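Local coordinates for protein thermophilic dibenzothiophene desulfurization enzyme C (Paenibacillus sp. A11-2, PDB 5XDC) that probably catalyses the FMNH2-dependent oxidation of dibenzothiophene to its sulfoxide and then its sulfone, as a flavin monooxygenase of the DszC family, at residues Q252-A266 against F375-D389. Numbering follows the deposited sequence.
With IND (indole), chain J.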
loop_
_atom_site.group_PDB
_atom_site.type_symbol
_atom_site.label_atom_id
_atom_site.label_comp_id
_atom_site.label_asym_id
_atom_site.label_seq_id
_atom_site.Cartn_x
_atom_site.Cartn_y
_atom_site.Cartn_z
ATOM N N GLN B 252 -18.085 -4.203 18.505
ATOM C CA GLN B 252 -17.136 -3.935 17.430
ATOM C C GLN B 252 -15.700 -4.085 17.917
ATOM O O GLN B 252 -14.824 -4.480 17.139
ATOM C CB GLN B 252 -17.416 -2.545 16.857
ATOM C CG GLN B 252 -18.712 -2.476 16.096
ATOM C CD GLN B 252 -18.584 -3.068 14.695
ATOM O OE1 GLN B 252 -17.559 -2.900 14.046
ATOM N NE2 GLN B 252 -19.616 -3.766 14.237
ATOM N N LEU B 253 -15.440 -3.841 19.204
ATOM C CA LEU B 253 -14.106 -4.105 19.739
ATOM C C LEU B 253 -13.867 -5.590 20.002
ATOM O O LEU B 253 -12.716 -6.047 19.935
ATOM C CB LEU B 253 -13.859 -3.283 21.009
ATOM C CG LEU B 253 -12.400 -3.187 21.447
ATOM C CD1 LEU B 253 -11.557 -2.463 20.438
ATOM C CD2 LEU B 253 -12.296 -2.466 22.788
ATOM N N ILE B 254 -14.926 -6.373 20.269
ATOM C CA ILE B 254 -14.790 -7.828 20.265
ATOM C C ILE B 254 -14.288 -8.299 18.903
ATOM O O ILE B 254 -13.334 -9.076 18.813
ATOM C CB ILE B 254 -16.125 -8.506 20.634
ATOM C CG1 ILE B 254 -16.440 -8.281 22.113
ATOM C CG2 ILE B 254 -16.082 -9.991 20.343
ATOM C CD1 ILE B 254 -17.876 -8.661 22.503
ATOM N N PHE B 255 -14.928 -7.831 17.827
ATOM C CA PHE B 255 -14.498 -8.216 16.488
ATOM C C PHE B 255 -13.044 -7.828 16.257
ATOM O O PHE B 255 -12.260 -8.599 15.681
ATOM C CB PHE B 255 -15.387 -7.555 15.437
ATOM C CG PHE B 255 -16.862 -7.903 15.542
ATOM C CD1 PHE B 255 -17.278 -9.037 16.200
ATOM C CD2 PHE B 255 -17.817 -7.086 14.940
ATOM C CE1 PHE B 255 -18.635 -9.360 16.277
ATOM C CE2 PHE B 255 -19.172 -7.400 15.015
ATOM C CZ PHE B 255 -19.575 -8.543 15.687
ATOM N N THR B 256 -12.671 -6.622 16.693
ATOM C CA THR B 256 -11.299 -6.148 16.542
ATOM C C THR B 256 -10.309 -7.128 17.152
ATOM O O THR B 256 -9.268 -7.431 16.562
ATOM C CB THR B 256 -11.158 -4.772 17.193
ATOM O OG1 THR B 256 -12.018 -3.840 16.545
ATOM C CG2 THR B 256 -9.731 -4.248 17.088
ATOM N N HIS B 257 -10.621 -7.649 18.340
ATOM C CA HIS B 257 -9.734 -8.602 18.986
ATOM C C HIS B 257 -9.742 -9.979 18.315
ATOM O O HIS B 257 -8.745 -10.706 18.402
ATOM C CB HIS B 257 -10.110 -8.689 20.462
ATOM C CG HIS B 257 -9.608 -7.524 21.258
ATOM N ND1 HIS B 257 -10.267 -6.316 21.312
ATOM C CD2 HIS B 257 -8.471 -7.363 21.978
ATOM C CE1 HIS B 257 -9.569 -5.468 22.051
ATOM N NE2 HIS B 257 -8.474 -6.077 22.464
ATOM N N LEU B 258 -10.831 -10.365 17.642
ATOM C CA LEU B 258 -10.769 -11.549 16.792
ATOM C C LEU B 258 -9.722 -11.361 15.708
ATOM O O LEU B 258 -8.905 -12.257 15.457
ATOM C CB LEU B 258 -12.129 -11.823 16.144
ATOM C CG LEU B 258 -13.303 -12.165 17.065
ATOM C CD1 LEU B 258 -14.538 -12.414 16.237
ATOM C CD2 LEU B 258 -12.964 -13.384 17.926
ATOM N N TYR B 259 -9.717 -10.182 15.081
ATOM C CA TYR B 259 -8.797 -9.927 13.974
ATOM C C TYR B 259 -7.361 -9.836 14.466
ATOM O O TYR B 259 -6.451 -10.391 13.836
ATOM C CB TYR B 259 -9.209 -8.661 13.219
ATOM C CG TYR B 259 -10.665 -8.645 12.808
ATOM C CD1 TYR B 259 -11.387 -9.822 12.632
ATOM C CD2 TYR B 259 -11.315 -7.455 12.608
ATOM C CE1 TYR B 259 -12.718 -9.791 12.302
ATOM C CE2 TYR B 259 -12.654 -7.418 12.276
ATOM C CZ TYR B 259 -13.352 -8.594 12.141
ATOM O OH TYR B 259 -14.683 -8.525 11.814
ATOM N N LEU B 260 -7.130 -9.170 15.600
ATOM C CA LEU B 260 -5.776 -9.141 16.159
ATOM C C LEU B 260 -5.317 -10.531 16.584
ATOM O O LEU B 260 -4.146 -10.886 16.419
ATOM C CB LEU B 260 -5.718 -8.179 17.343
ATOM C CG LEU B 260 -6.013 -6.724 17.007
ATOM C CD1 LEU B 260 -6.093 -5.905 18.297
ATOM C CD2 LEU B 260 -4.932 -6.151 16.103
ATOM N N GLY B 261 -6.219 -11.345 17.133
ATOM C CA GLY B 261 -5.837 -12.695 17.504
ATOM C C GLY B 261 -5.481 -13.559 16.306
ATOM O O GLY B 261 -4.478 -14.282 16.320
ATOM N N ILE B 262 -6.291 -13.493 15.253
ATOM C CA ILE B 262 -5.980 -14.244 14.035
ATOM C C ILE B 262 -4.632 -13.800 13.484
ATOM O O ILE B 262 -3.802 -14.628 13.095
ATOM C CB ILE B 262 -7.099 -14.074 12.991
ATOM C CG1 ILE B 262 -8.387 -14.742 13.467
ATOM C CG2 ILE B 262 -6.661 -14.645 11.644
ATOM C CD1 ILE B 262 -9.593 -14.362 12.655
ATOM N N ALA B 263 -4.388 -12.485 13.475
ATOM C CA ALA B 263 -3.132 -11.943 12.966
ATOM C C ALA B 263 -1.940 -12.475 13.750
ATOM O O ALA B 263 -0.919 -12.854 13.166
ATOM C CB ALA B 263 -3.159 -10.418 13.011
ATOM N N ARG B 264 -2.036 -12.475 15.081
ATOM C CA ARG B 264 -0.938 -12.974 15.902
ATOM C C ARG B 264 -0.737 -14.470 15.689
ATOM O O ARG B 264 0.395 -14.934 15.531
ATOM C CB ARG B 264 -1.183 -12.660 17.378
ATOM C CG ARG B 264 -0.108 -13.247 18.296
ATOM C CD ARG B 264 -0.077 -12.574 19.673
ATOM N NE ARG B 264 0.509 -11.227 19.625
ATOM C CZ ARG B 264 1.815 -10.962 19.642
ATOM N NH1 ARG B 264 2.705 -11.948 19.694
ATOM N NH2 ARG B 264 2.235 -9.693 19.599
ATOM N N GLY B 265 -1.827 -15.237 15.638
ATOM C CA GLY B 265 -1.689 -16.665 15.401
ATOM C C GLY B 265 -1.063 -16.972 14.054
ATOM O O GLY B 265 -0.216 -17.864 13.938
ATOM N N ALA B 266 -1.479 -16.243 13.021
ATOM C CA ALA B 266 -0.917 -16.427 11.689
ATOM C C ALA B 266 0.575 -16.109 11.677
ATOM O O ALA B 266 1.379 -16.843 11.090
ATOM C CB ALA B 266 -1.660 -15.537 10.698
ATOM N N PHE B 375 -2.337 -23.398 6.312
ATOM C CA PHE B 375 -2.124 -22.028 6.771
ATOM C C PHE B 375 -3.193 -21.085 6.247
ATOM O O PHE B 375 -3.468 -20.052 6.875
ATOM C CB PHE B 375 -0.733 -21.560 6.337
ATOM C CG PHE B 375 -0.379 -20.182 6.822
ATOM C CD1 PHE B 375 0.136 -20.000 8.085
ATOM C CD2 PHE B 375 -0.564 -19.078 6.006
ATOM C CE1 PHE B 375 0.444 -18.749 8.532
ATOM C CE2 PHE B 375 -0.241 -17.821 6.459
ATOM C CZ PHE B 375 0.259 -17.665 7.718
ATOM N N ASP B 376 -3.818 -21.428 5.125
ATOM C CA ASP B 376 -4.861 -20.600 4.546
ATOM C C ASP B 376 -6.063 -20.443 5.463
ATOM O O ASP B 376 -6.887 -19.574 5.202
ATOM C CB ASP B 376 -5.307 -21.193 3.217
ATOM C CG ASP B 376 -5.892 -22.560 3.364
ATOM O OD1 ASP B 376 -5.163 -23.482 3.783
ATOM O OD2 ASP B 376 -7.086 -22.729 3.036
ATOM N N ARG B 377 -6.183 -21.268 6.504
ATOM C CA ARG B 377 -7.259 -21.104 7.479
ATOM C C ARG B 377 -7.289 -19.696 8.059
ATOM O O ARG B 377 -8.365 -19.129 8.280
ATOM C CB ARG B 377 -7.096 -22.132 8.597
ATOM C CG ARG B 377 -8.111 -22.023 9.695
ATOM C CD ARG B 377 -7.934 -23.180 10.691
ATOM N NE ARG B 377 -6.569 -23.253 11.218
ATOM C CZ ARG B 377 -6.126 -22.586 12.273
ATOM N NH1 ARG B 377 -6.943 -21.796 12.962
ATOM N NH2 ARG B 377 -4.861 -22.711 12.646
ATOM N N PHE B 378 -6.118 -19.111 8.324
ATOM C CA PHE B 378 -6.092 -17.776 8.917
ATOM C C PHE B 378 -6.703 -16.739 7.977
ATOM O O PHE B 378 -7.571 -15.952 8.379
ATOM C CB PHE B 378 -4.656 -17.399 9.285
ATOM C CG PHE B 378 -4.046 -18.277 10.352
ATOM C CD1 PHE B 378 -4.348 -18.072 11.695
ATOM C CD2 PHE B 378 -3.148 -19.282 10.019
ATOM C CE1 PHE B 378 -3.781 -18.868 12.680
ATOM C CE2 PHE B 378 -2.571 -20.079 10.993
ATOM C CZ PHE B 378 -2.901 -19.878 12.328
ATOM N N TRP B 379 -6.290 -16.744 6.707
ATOM C CA TRP B 379 -6.897 -15.844 5.736
ATOM C C TRP B 379 -8.379 -16.143 5.574
ATOM O O TRP B 379 -9.198 -15.222 5.530
ATOM C CB TRP B 379 -6.179 -15.940 4.392
ATOM C CG TRP B 379 -6.843 -15.129 3.301
ATOM C CD1 TRP B 379 -6.664 -13.807 3.041
ATOM C CD2 TRP B 379 -7.790 -15.598 2.341
ATOM N NE1 TRP B 379 -7.453 -13.412 1.980
ATOM C CE2 TRP B 379 -8.152 -14.498 1.533
ATOM C CE3 TRP B 379 -8.366 -16.842 2.079
ATOM C CZ2 TRP B 379 -9.051 -14.605 0.485
ATOM C CZ3 TRP B 379 -9.271 -16.941 1.039
ATOM C CH2 TRP B 379 -9.597 -15.834 0.253
ATOM N N ARG B 380 -8.751 -17.420 5.497
ATOM C CA ARG B 380 -10.167 -17.739 5.311
ATOM C C ARG B 380 -11.011 -17.217 6.476
ATOM O O ARG B 380 -12.079 -16.628 6.267
ATOM C CB ARG B 380 -10.356 -19.246 5.148
ATOM C CG ARG B 380 -9.898 -19.776 3.797
ATOM C CD ARG B 380 -10.343 -21.205 3.587
ATOM N NE ARG B 380 -9.535 -22.168 4.320
ATOM C CZ ARG B 380 -9.912 -22.806 5.430
ATOM N NH1 ARG B 380 -11.090 -22.577 5.983
ATOM N NH2 ARG B 380 -9.093 -23.665 6.005
ATOM N N ASP B 381 -10.541 -17.411 7.700
ATOM C CA ASP B 381 -11.284 -16.961 8.874
ATOM C C ASP B 381 -11.398 -15.447 8.895
ATOM O O ASP B 381 -12.490 -14.890 9.056
ATOM C CB ASP B 381 -10.597 -17.464 10.134
ATOM C CG ASP B 381 -10.746 -18.960 10.330
ATOM O OD1 ASP B 381 -11.698 -19.556 9.772
ATOM O OD2 ASP B 381 -9.908 -19.540 11.053
ATOM N N ALA B 382 -10.271 -14.763 8.712
ATOM C CA ALA B 382 -10.276 -13.310 8.723
ATOM C C ALA B 382 -11.060 -12.755 7.550
ATOM O O ALA B 382 -11.844 -11.815 7.721
ATOM C CB ALA B 382 -8.842 -12.787 8.698
ATOM N N ARG B 383 -10.846 -13.298 6.345
ATOM C CA ARG B 383 -11.532 -12.761 5.171
ATOM C C ARG B 383 -13.044 -12.883 5.322
ATOM O O ARG B 383 -13.795 -12.007 4.872
ATOM C CB ARG B 383 -11.058 -13.482 3.900
ATOM C CG ARG B 383 -11.721 -13.040 2.593
ATOM C CD ARG B 383 -11.354 -11.627 2.193
ATOM N NE ARG B 383 -11.955 -10.636 3.079
ATOM C CZ ARG B 383 -11.741 -9.331 3.004
ATOM N NH1 ARG B 383 -10.980 -8.826 2.045
ATOM N NH2 ARG B 383 -12.291 -8.512 3.900
ATOM N N THR B 384 -13.510 -13.964 5.957
ATOM C CA THR B 384 -14.940 -14.146 6.193
ATOM C C THR B 384 -15.476 -13.114 7.182
ATOM O O THR B 384 -16.406 -12.360 6.871
ATOM C CB THR B 384 -15.202 -15.574 6.692
ATOM O OG1 THR B 384 -14.816 -16.527 5.688
ATOM C CG2 THR B 384 -16.678 -15.806 7.003
ATOM N N HIS B 385 -14.921 -13.063 8.393
ATOM C CA HIS B 385 -15.602 -12.263 9.395
ATOM C C HIS B 385 -15.393 -10.764 9.218
ATOM O O HIS B 385 -16.263 -9.985 9.625
ATOM C CB HIS B 385 -15.202 -12.652 10.809
ATOM C CG HIS B 385 -16.168 -12.114 11.805
ATOM N ND1 HIS B 385 -15.949 -10.927 12.466
ATOM C CD2 HIS B 385 -17.426 -12.505 12.132
ATOM C CE1 HIS B 385 -17.000 -10.649 13.220
ATOM N NE2 HIS B 385 -17.912 -11.587 13.034
ATOM N N THR B 386 -14.273 -10.323 8.629
ATOM C CA THR B 386 -14.069 -8.893 8.430
ATOM C C THR B 386 -15.163 -8.266 7.567
ATOM O O THR B 386 -15.290 -7.036 7.541
ATOM C CB THR B 386 -12.699 -8.601 7.781
ATOM O OG1 THR B 386 -12.530 -9.405 6.604
ATOM C CG2 THR B 386 -11.545 -8.827 8.739
ATOM N N LEU B 387 -15.945 -9.085 6.849
ATOM C CA LEU B 387 -17.051 -8.625 6.027
ATOM C C LEU B 387 -18.334 -8.418 6.818
ATOM O O LEU B 387 -19.341 -8.000 6.232
ATOM C CB LEU B 387 -17.312 -9.630 4.906
ATOM C CG LEU B 387 -16.102 -9.911 4.014
ATOM C CD1 LEU B 387 -16.375 -11.088 3.098
ATOM C CD2 LEU B 387 -15.744 -8.685 3.196
ATOM N N HIS B 388 -18.318 -8.698 8.124
ATOM C CA HIS B 388 -19.516 -8.548 8.948
ATOM C C HIS B 388 -20.231 -7.235 8.659
ATOM O O HIS B 388 -21.456 -7.199 8.477
ATOM C CB HIS B 388 -19.122 -8.646 10.425
ATOM C CG HIS B 388 -20.250 -8.399 11.370
ATOM N ND1 HIS B 388 -20.638 -7.131 11.750
ATOM C CD2 HIS B 388 -21.065 -9.260 12.023
ATOM C CE1 HIS B 388 -21.649 -7.224 12.597
ATOM N NE2 HIS B 388 -21.921 -8.504 12.786
ATOM N N ASP B 389 -19.482 -6.138 8.645
ATOM C CA ASP B 389 -19.989 -4.853 8.214
ATOM C C ASP B 389 -18.841 -4.146 7.511
ATOM O O ASP B 389 -17.674 -4.410 7.818
ATOM C CB ASP B 389 -20.542 -4.018 9.383
ATOM C CG ASP B 389 -19.558 -3.860 10.517
ATOM O OD1 ASP B 389 -19.494 -4.748 11.407
ATOM O OD2 ASP B 389 -18.854 -2.840 10.507
HETATM N N1 IND J . -19.102 -15.416 10.176
HETATM C C2 IND J . -19.738 -15.859 11.257
HETATM C C3 IND J . -20.634 -14.966 11.438
HETATM C C4 IND J . -21.503 -12.821 10.505
HETATM C C5 IND J . -21.257 -11.923 9.463
HETATM C C6 IND J . -20.213 -12.157 8.544
HETATM C C7 IND J . -19.416 -13.291 8.671
HETATM C C8 IND J . -19.654 -14.187 9.696
HETATM C C9 IND J . -20.716 -13.938 10.632
HETATM O O HOH W 1 -16.475 -6.631 10.430
#
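Helices 252-266 and 376-385 pack nearly antiparallel, their axes 9.8 Å apart at 169°, and the CA atoms of Tyr-259 and Ala-382 lie level near the middle. At one end Ala-266 lays its CA over the centre of the Phe-378 ring, 3.7 Å from the centroid, while Ile-262 CG2 fits between that ring and Ala-382 CB. Tyr-259 has Thr-386 CG2 over one ring face, and its OH hydrogen-bonds His-385 ND1 at 2.8 Å. His-385, its CG turned anti to the backbone N (chi1 -164°), points the CE1 edge at a face of Phe-255, planes at 70°, and its NE2 is hydrogen-bonded to Tyr-93 OH. Phe-255 in turn directs its CE2 edge, 3.5 Å from His-388 CE1, onto the face of His-388. Asp-389 OD1 accepts twice: with its anti lone pair from His-388 ND1 (2.7 Å), near the plane of that ring, and from Gln-252 NE2 (3.0 Å, nearly straight), which arrives above the carboxylate plane; Lys-345 forms a salt bridge with Asp-389 OD2 and a hydrogen bond with Gln-252 OE1. Replacing His-388 by alanine is likely to take away the ring face under Phe-255 CE2 and leave Asp-389 OD1 with one donor fewer. Thr-384, His-385 and His-388 line the indole pocket, probably the substrate site, and helix 252-266 backs the two histidines within the acyl-CoA dehydrogenase-type C-terminal helical domain.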